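PA3566 protein (Pseudomonas aeruginosa, PDB 1X7V) is of unknown function but has an alpha-beta plait and belongs to the antibiotic biosynthesis monooxygenase family, so an oxidoreductase activity is possible though unproven. Local coordinates at residues A66-R69 / H70-T73; A29-A32 / P33-E37; H19-A22 / L23-E26. All coordinates share one frame; numbering follows the deposited sequence.

Contacts 2 and 3 lie on one helix, 20-36: contact 3 is its first turns and contact 2 its last, with centres about 17 Å apart. Contact 1 closes helix 64-71, which reaches the C-terminal end of helix 20-36, and its centre is about 12 Å from that of contact 2. The two are tied by H70, whose ND1 is 2.6 Å from OE2 of E37, a probable hydrogen bond, while its CE1 packs 3.1 Å from OG of S34. Contacts 1 and 3 do not touch; their nearest atoms are about 10 Å apart and they fall on opposite sides of the chain's centre. No ligand or established active site relates them.

Contact 1: A66-R69 / H70-T73; sequences ALER and HQNT
The carbonyl oxygen E68 O is gripped by two donors at and just past the end of helix 64-71. ND2 of N72 reaches it at 2.8 Å, the oxygen lying close to the plane of the N72 amide, and the backbone N of Q71 adds a weak bond at 3.2 Å. CG of N72 stands beside its own backbone N (chi1 -70°), which folds the amide back over the last turn. Two residues earlier, A66 O takes H70 N at 3.0 Å, whereas N72 N bonds R69 O three residues back, from above the carbonyl plane, as the helix ends. L67 O receives two weak bonds from Q71, one from its backbone N and a long one from NE2, which also lies 4.0 Å from CG of L67. T73 then turns the chain: its OG1 donates to H70 O at 2.7 Å, in the carbonyl plane, beside the bond from T73 N, and as N-cap of helix 74-80 it also bonds F76 N. H70 looks inward, ND1 bonded to E37 and ring packed among Y43, W61 and F76. Side chains thus reinforce weakly bonded carbonyls, E68 O and L67 O, and give H70 O a second donor, which also helps begin the next helix.

Contact 2: A29-A32 / P33-E37; sequences ALVA and PSRAE
The last two turns of helix 20-36 carry a proline kink at P33, whose N has no hydrogen to give to the turn before. Its ring settles among A29, L30, V31 and A32, with CD 3.3 Å from A29 O, the carbonyl that a regular helix would have bonded. CD also lies 3.4 Å from CB of A32, a tight pair set by the Ala-Pro peptide link. Immediately after the kink the bonding resumes, and L30 O accepts twice from S34: from N at 3.1 Å and from OG at 2.7 Å, the two donors arriving from opposite faces of the carbonyl plane. The hydroxyl gets there because OG lies beside the backbone N (chi1 -64°), facing back down the helix. V31 O takes R35 N at 2.9 Å with an N-H...O angle of 161°. The side chains of V31 and R35 leave the helix together, and CG1 of V31 rests over one face of the guanidinium, toward its rim and 3.4 Å from NE. The extended arginine continues to strand 40-47, bonding Y43 O through NE and forming a salt bridge with D44 through NH2. V31 packs on L45 of that strand and L30 on Y43, while L30 also meets F79, and P33 and S34 touch H75, of helix 74-80, which leaves this end of the helix between the sheet and helix 74-80.

Contact 3: H19-A22 / L23-E26; sequences HAEA and LERE
Four backbone bonds link residues 19-22 to residues 23-26, each from an N to the carbonyl four residues back. L23 N reaches H19 O at 3.0 Å, E24 N reaches A20 O, R25 N reaches E21 O and E26 N reaches A22 O, all nearly straight. H19 is the N-cap residue, and its carbonyl is already drawn into the first turn.

Among the charged groups, E21 and E24 run alongside each other in the same direction, with their carboxylate planes 52° apart. Their OE1 atoms come within 3.7 Å, and water 1 sits between them, donating to E21 OE1 at 2.8 Å and to E24 OE1 at 2.6 Å. One water thus offers a hydrogen to each acid, which probably eases the repulsion between them. E21 reaches this place by a bend at chi2 (-81°), whereas E24 runs extended and carries its other oxygen, OE2, to a salt bridge with R28.

This is the opening of helix 20-36, which in the alpha-beta plait packs against the antiparallel sheet. L23 faces that sheet, touching I13 and A15 of strand 7-15 and F55 of strand 54-61, while A20 meets S52 and H53 in the loop before strand 54-61.

The other water-mediated group gathers at A22. Water 2 donates to A22 O and to E26 OE2 and accepts from R25 NH2 at 2.7 Å, so it joins a backbone carbonyl, a carboxylate and a guanidinium. OE1 of E26 is hydrogen-bonded to N83.

A bend at chi3 (55°) turns the R25 guanidinium back so that CA of A22 lies over one of its faces, and NH2 is 3.7 Å from CB of A22. CG of E26 rests 3.3 Å from A22 O.

Contact 1: A66-R69 / H70-T73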
loop_
_atom_site.group_PDB
_atom_site.type_symbol
_atom_site.label_atom_id
_atom_site.label_comp_id
_atom_site.label_asym_id
_atom_site.label_seq_id
_atom_site.Cartn_x
_atom_site.Cartn_y
_atom_site.Cartn_z
ATOM N N ALA A 66 -3.303 14.184 4.100
ATOM C CA ALA A 66 -4.157 13.075 3.648
ATOM C C ALA A 66 -3.490 11.733 3.885
ATOM O O ALA A 66 -4.114 10.809 4.424
ATOM C CB ALA A 66 -4.565 13.258 2.197
ATOM N N LEU A 67 -2.206 11.625 3.555
ATOM C CA LEU A 67 -1.442 10.403 3.851
ATOM C C LEU A 67 -1.381 10.106 5.351
ATOM O O LEU A 67 -1.504 8.952 5.777
ATOM C CB LEU A 67 -0.027 10.499 3.281
ATOM C CG LEU A 67 0.969 9.377 3.599
ATOM C CD1 LEU A 67 0.347 8.055 3.252
ATOM C CD2 LEU A 67 2.320 9.565 2.902
ATOM N N GLU A 68 -1.166 11.134 6.146
ATOM C CA GLU A 68 -1.106 10.990 7.612
ATOM C C GLU A 68 -2.432 10.474 8.182
ATOM O O GLU A 68 -2.472 9.534 8.953
ATOM C CB GLU A 68 -0.646 12.307 8.248
ATOM C CG GLU A 68 0.906 12.379 8.645
ATOM C CD GLU A 68 2.026 12.425 7.522
ATOM O OE1 GLU A 68 2.910 13.318 7.647
ATOM O OE2 GLU A 68 2.117 11.560 6.591
ATOM N N ARG A 69 -3.534 11.030 7.715
ATOM C CA ARG A 69 -4.857 10.501 8.070
ATOM C C ARG A 69 -5.054 9.006 7.660
ATOM O O ARG A 69 -5.584 8.191 8.406
ATOM C CB ARG A 69 -5.907 11.385 7.409
ATOM C CG ARG A 69 -6.043 12.776 7.959
ATOM C CD ARG A 69 -7.379 13.398 7.520
ATOM N NE ARG A 69 -7.511 13.440 6.064
ATOM C CZ ARG A 69 -7.068 14.437 5.297
ATOM N NH1 ARG A 69 -6.438 15.480 5.845
ATOM N NH2 ARG A 69 -7.222 14.373 3.964
ATOM N N HIS A 70 -4.645 8.643 6.460
ATOM C CA HIS A 70 -4.686 7.247 6.032
ATOM C C HIS A 70 -4.093 6.264 7.055
ATOM O O HIS A 70 -4.671 5.206 7.333
ATOM C CB HIS A 70 -4.011 7.126 4.664
ATOM C CG HIS A 70 -3.801 5.724 4.182
ATOM N ND1 HIS A 70 -4.839 4.857 3.894
ATOM C CD2 HIS A 70 -2.659 5.051 3.901
ATOM C CE1 HIS A 70 -4.337 3.713 3.459
ATOM N NE2 HIS A 70 -3.015 3.799 3.472
ATOM N N GLN A 71 -3.002 6.647 7.694
ATOM C CA GLN A 71 -2.347 5.732 8.650
ATOM C C GLN A 71 -2.991 5.629 10.020
ATOM O O GLN A 71 -2.629 4.751 10.860
ATOM C CB GLN A 71 -0.909 6.131 8.823
ATOM C CG GLN A 71 -0.153 6.004 7.556
ATOM C CD GLN A 71 1.193 6.537 7.735
ATOM O OE1 GLN A 71 2.030 5.883 8.422
ATOM N NE2 GLN A 71 1.456 7.736 7.167
ATOM N N ASN A 72 -3.950 6.511 10.267
ATOM C CA ASN A 72 -4.706 6.435 11.483
ATOM C C ASN A 72 -6.020 5.721 11.303
ATOM O O ASN A 72 -6.756 5.588 12.246
ATOM C CB ASN A 72 -4.869 7.826 12.036
ATOM C CG ASN A 72 -3.546 8.361 12.552
ATOM O OD1 ASN A 72 -3.315 8.353 13.750
ATOM N ND2 ASN A 72 -2.633 8.704 11.650
ATOM N N THR A 73 -6.287 5.231 10.088
ATOM C CA THR A 73 -7.556 4.585 9.817
ATOM C C THR A 73 -7.528 3.205 10.399
ATOM O O THR A 73 -6.463 2.624 10.582
ATOM C CB THR A 73 -7.894 4.506 8.287
ATOM O OG1 THR A 73 -6.882 3.756 7.606
ATOM C CG2 THR A 73 -7.973 5.883 7.683
#

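Contact 2: A29-A32 / P33-E37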
loop_
_atom_site.group_PDB
_atom_site.type_symbol
_atom_site.label_atom_id
_atom_site.label_comp_id
_atom_site.label_asym_id
_atom_site.label_seq_id
_atom_site.Cartn_x
_atom_site.Cartn_y
_atom_site.Cartn_z
ATOM N N ALA A 29 -7.638 -6.188 1.095
ATOM C CA ALA A 29 -8.582 -5.636 2.069
ATOM C C ALA A 29 -8.390 -4.154 2.195
ATOM O O ALA A 29 -9.341 -3.423 2.607
ATOM C CB ALA A 29 -8.395 -6.265 3.422
ATOM N N LEU A 30 -7.174 -3.705 1.900
ATOM C CA LEU A 30 -6.867 -2.255 2.014
ATOM C C LEU A 30 -7.514 -1.375 0.942
ATOM O O LEU A 30 -7.686 -0.150 1.133
ATOM C CB LEU A 30 -5.362 -2.060 2.007
ATOM C CG LEU A 30 -4.666 -2.563 3.274
ATOM C CD1 LEU A 30 -3.145 -2.580 3.101
ATOM C CD2 LEU A 30 -5.007 -1.680 4.399
ATOM N N VAL A 31 -7.795 -1.960 -0.224
ATOM C CA VAL A 31 -7.998 -1.157 -1.400
ATOM C C VAL A 31 -9.310 -0.336 -1.410
ATOM O O VAL A 31 -9.270 0.889 -1.611
ATOM C CB VAL A 31 -7.789 -2.036 -2.688
ATOM C CG1 VAL A 31 -8.057 -1.215 -3.958
ATOM C CG2 VAL A 31 -6.377 -2.616 -2.704
ATOM N N ALA A 32 -10.459 -0.990 -1.224
ATOM C CA ALA A 32 -11.719 -0.269 -1.310
ATOM C C ALA A 32 -11.786 0.824 -0.236
ATOM O O ALA A 32 -12.132 1.975 -0.561
ATOM C CB ALA A 32 -12.893 -1.205 -1.189
ATOM N N PRO A 33 -11.473 0.499 1.028
ATOM C CA PRO A 33 -11.607 1.573 2.015
ATOM C C PRO A 33 -10.603 2.698 1.781
ATOM O O PRO A 33 -10.910 3.890 2.067
ATOM C CB PRO A 33 -11.402 0.872 3.355
ATOM C CG PRO A 33 -10.756 -0.405 3.036
ATOM C CD PRO A 33 -11.117 -0.782 1.663
ATOM N N SER A 34 -9.408 2.362 1.312
ATOM C CA SER A 34 -8.403 3.406 1.060
ATOM C C SER A 34 -8.811 4.325 -0.091
ATOM O O SER A 34 -8.643 5.550 -0.020
ATOM C CB SER A 34 -7.024 2.815 0.841
ATOM O OG SER A 34 -6.517 2.142 1.982
ATOM N N ARG A 35 -9.366 3.752 -1.157
ATOM C CA ARG A 35 -9.789 4.533 -2.319
ATOM C C ARG A 35 -10.871 5.578 -1.938
ATOM O O ARG A 35 -10.937 6.666 -2.543
ATOM C CB ARG A 35 -10.352 3.606 -3.393
ATOM C CG ARG A 35 -9.313 2.944 -4.229
ATOM C CD ARG A 35 -9.953 1.892 -5.154
ATOM N NE ARG A 35 -8.913 1.311 -5.990
ATOM C CZ ARG A 35 -9.131 0.366 -6.894
ATOM N NH1 ARG A 35 -10.364 -0.050 -7.120
ATOM N NH2 ARG A 35 -8.128 -0.125 -7.604
ATOM N N ALA A 36 -11.678 5.259 -0.916
ATOM C CA ALA A 36 -12.782 6.098 -0.465
ATOM C C ALA A 36 -12.289 7.283 0.361
ATOM O O ALA A 36 -13.024 8.260 0.545
ATOM C CB ALA A 36 -13.766 5.265 0.349
ATOM N N GLU A 37 -11.067 7.184 0.903
ATOM C CA GLU A 37 -10.584 8.219 1.829
ATOM C C GLU A 37 -10.444 9.590 1.160
ATOM O O GLU A 37 -10.043 9.695 0.021
ATOM C CB GLU A 37 -9.244 7.827 2.420
ATOM C CG GLU A 37 -9.298 6.706 3.382
ATOM C CD GLU A 37 -7.893 6.423 3.908
ATOM O OE1 GLU A 37 -7.326 7.373 4.518
ATOM O OE2 GLU A 37 -7.371 5.293 3.694
#

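Contact 3: H19-A22 / L23-E26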
loop_
_atom_site.group_PDB
_atom_site.type_symbol
_atom_site.label_atom_id
_atom_site.label_comp_id
_atom_site.label_asym_id
_atom_site.label_seq_id
_atom_site.Cartn_x
_atom_site.Cartn_y
_atom_site.Cartn_z
ATOM N N HIS A 19 4.239 -17.466 1.761
ATOM C CA HIS A 19 3.111 -16.665 2.265
ATOM C C HIS A 19 2.492 -15.645 1.305
ATOM O O HIS A 19 1.785 -14.762 1.759
ATOM C CB HIS A 19 3.519 -15.991 3.567
ATOM C CG HIS A 19 3.846 -16.961 4.653
ATOM N ND1 HIS A 19 2.882 -17.524 5.466
ATOM C CD2 HIS A 19 5.007 -17.576 4.975
ATOM C CE1 HIS A 19 3.452 -18.377 6.302
ATOM N NE2 HIS A 19 4.743 -18.415 6.036
ATOM N N ALA A 20 2.698 -15.776 -0.007
ATOM C CA ALA A 20 2.148 -14.847 -0.997
ATOM C C ALA A 20 0.631 -14.769 -0.965
ATOM O O ALA A 20 0.062 -13.686 -1.043
ATOM C CB ALA A 20 2.608 -15.184 -2.424
ATOM N N GLU A 21 -0.039 -15.909 -0.865
ATOM C CA GLU A 21 -1.479 -15.886 -0.904
ATOM C C GLU A 21 -2.082 -15.199 0.305
ATOM O O GLU A 21 -3.086 -14.480 0.174
ATOM C CB GLU A 21 -2.022 -17.297 -1.022
ATOM C CG GLU A 21 -1.596 -17.987 -2.335
ATOM C CD GLU A 21 -2.438 -17.628 -3.587
ATOM O OE1 GLU A 21 -2.772 -16.425 -3.825
ATOM O OE2 GLU A 21 -2.727 -18.565 -4.383
ATOM N N ALA A 22 -1.490 -15.431 1.471
ATOM C CA ALA A 22 -1.964 -14.826 2.706
ATOM C C ALA A 22 -1.752 -13.311 2.638
ATOM O O ALA A 22 -2.635 -12.492 2.999
ATOM C CB ALA A 22 -1.236 -15.408 3.924
ATOM N N LEU A 23 -0.589 -12.903 2.180
ATOM C CA LEU A 23 -0.324 -11.466 2.060
ATOM C C LEU A 23 -1.254 -10.729 1.036
ATOM O O LEU A 23 -1.743 -9.608 1.299
ATOM C CB LEU A 23 1.179 -11.251 1.761
ATOM C CG LEU A 23 1.580 -9.763 1.564
ATOM C CD1 LEU A 23 1.221 -9.025 2.852
ATOM C CD2 LEU A 23 3.049 -9.550 1.145
ATOM N N GLU A 24 -1.497 -11.329 -0.118
ATOM C CA GLU A 24 -2.429 -10.807 -1.112
ATOM C C GLU A 24 -3.818 -10.612 -0.511
ATOM O O GLU A 24 -4.433 -9.590 -0.774
ATOM C CB GLU A 24 -2.536 -11.760 -2.299
ATOM C CG GLU A 24 -3.572 -11.321 -3.371
ATOM C CD GLU A 24 -3.608 -12.271 -4.579
ATOM O OE1 GLU A 24 -2.542 -12.859 -4.927
ATOM O OE2 GLU A 24 -4.693 -12.400 -5.191
ATOM N N ARG A 25 -4.299 -11.599 0.263
ATOM C CA ARG A 25 -5.599 -11.528 0.946
ATOM C C ARG A 25 -5.628 -10.281 1.810
ATOM O O ARG A 25 -6.566 -9.514 1.761
ATOM C CB ARG A 25 -5.829 -12.776 1.797
ATOM C CG ARG A 25 -7.105 -12.738 2.514
ATOM C CD ARG A 25 -7.461 -14.071 3.084
ATOM N NE ARG A 25 -6.404 -14.554 3.912
ATOM C CZ ARG A 25 -5.761 -15.715 3.749
ATOM N NH1 ARG A 25 -6.093 -16.620 2.810
ATOM N NH2 ARG A 25 -4.801 -15.983 4.585
ATOM N N GLU A 26 -4.568 -10.065 2.568
ATOM C CA GLU A 26 -4.488 -8.955 3.488
ATOM C C GLU A 26 -4.390 -7.612 2.775
ATOM O O GLU A 26 -5.061 -6.646 3.186
ATOM C CB GLU A 26 -3.319 -9.172 4.455
ATOM C CG GLU A 26 -3.535 -10.367 5.393
ATOM C CD GLU A 26 -4.824 -10.278 6.258
ATOM O OE1 GLU A 26 -4.863 -9.379 7.134
ATOM O OE2 GLU A 26 -5.791 -11.114 6.093
HETATM O O HOH W 1 -0.700 -14.516 -4.204
HETATM O O HOH W 2 -4.449 -13.459 5.449
#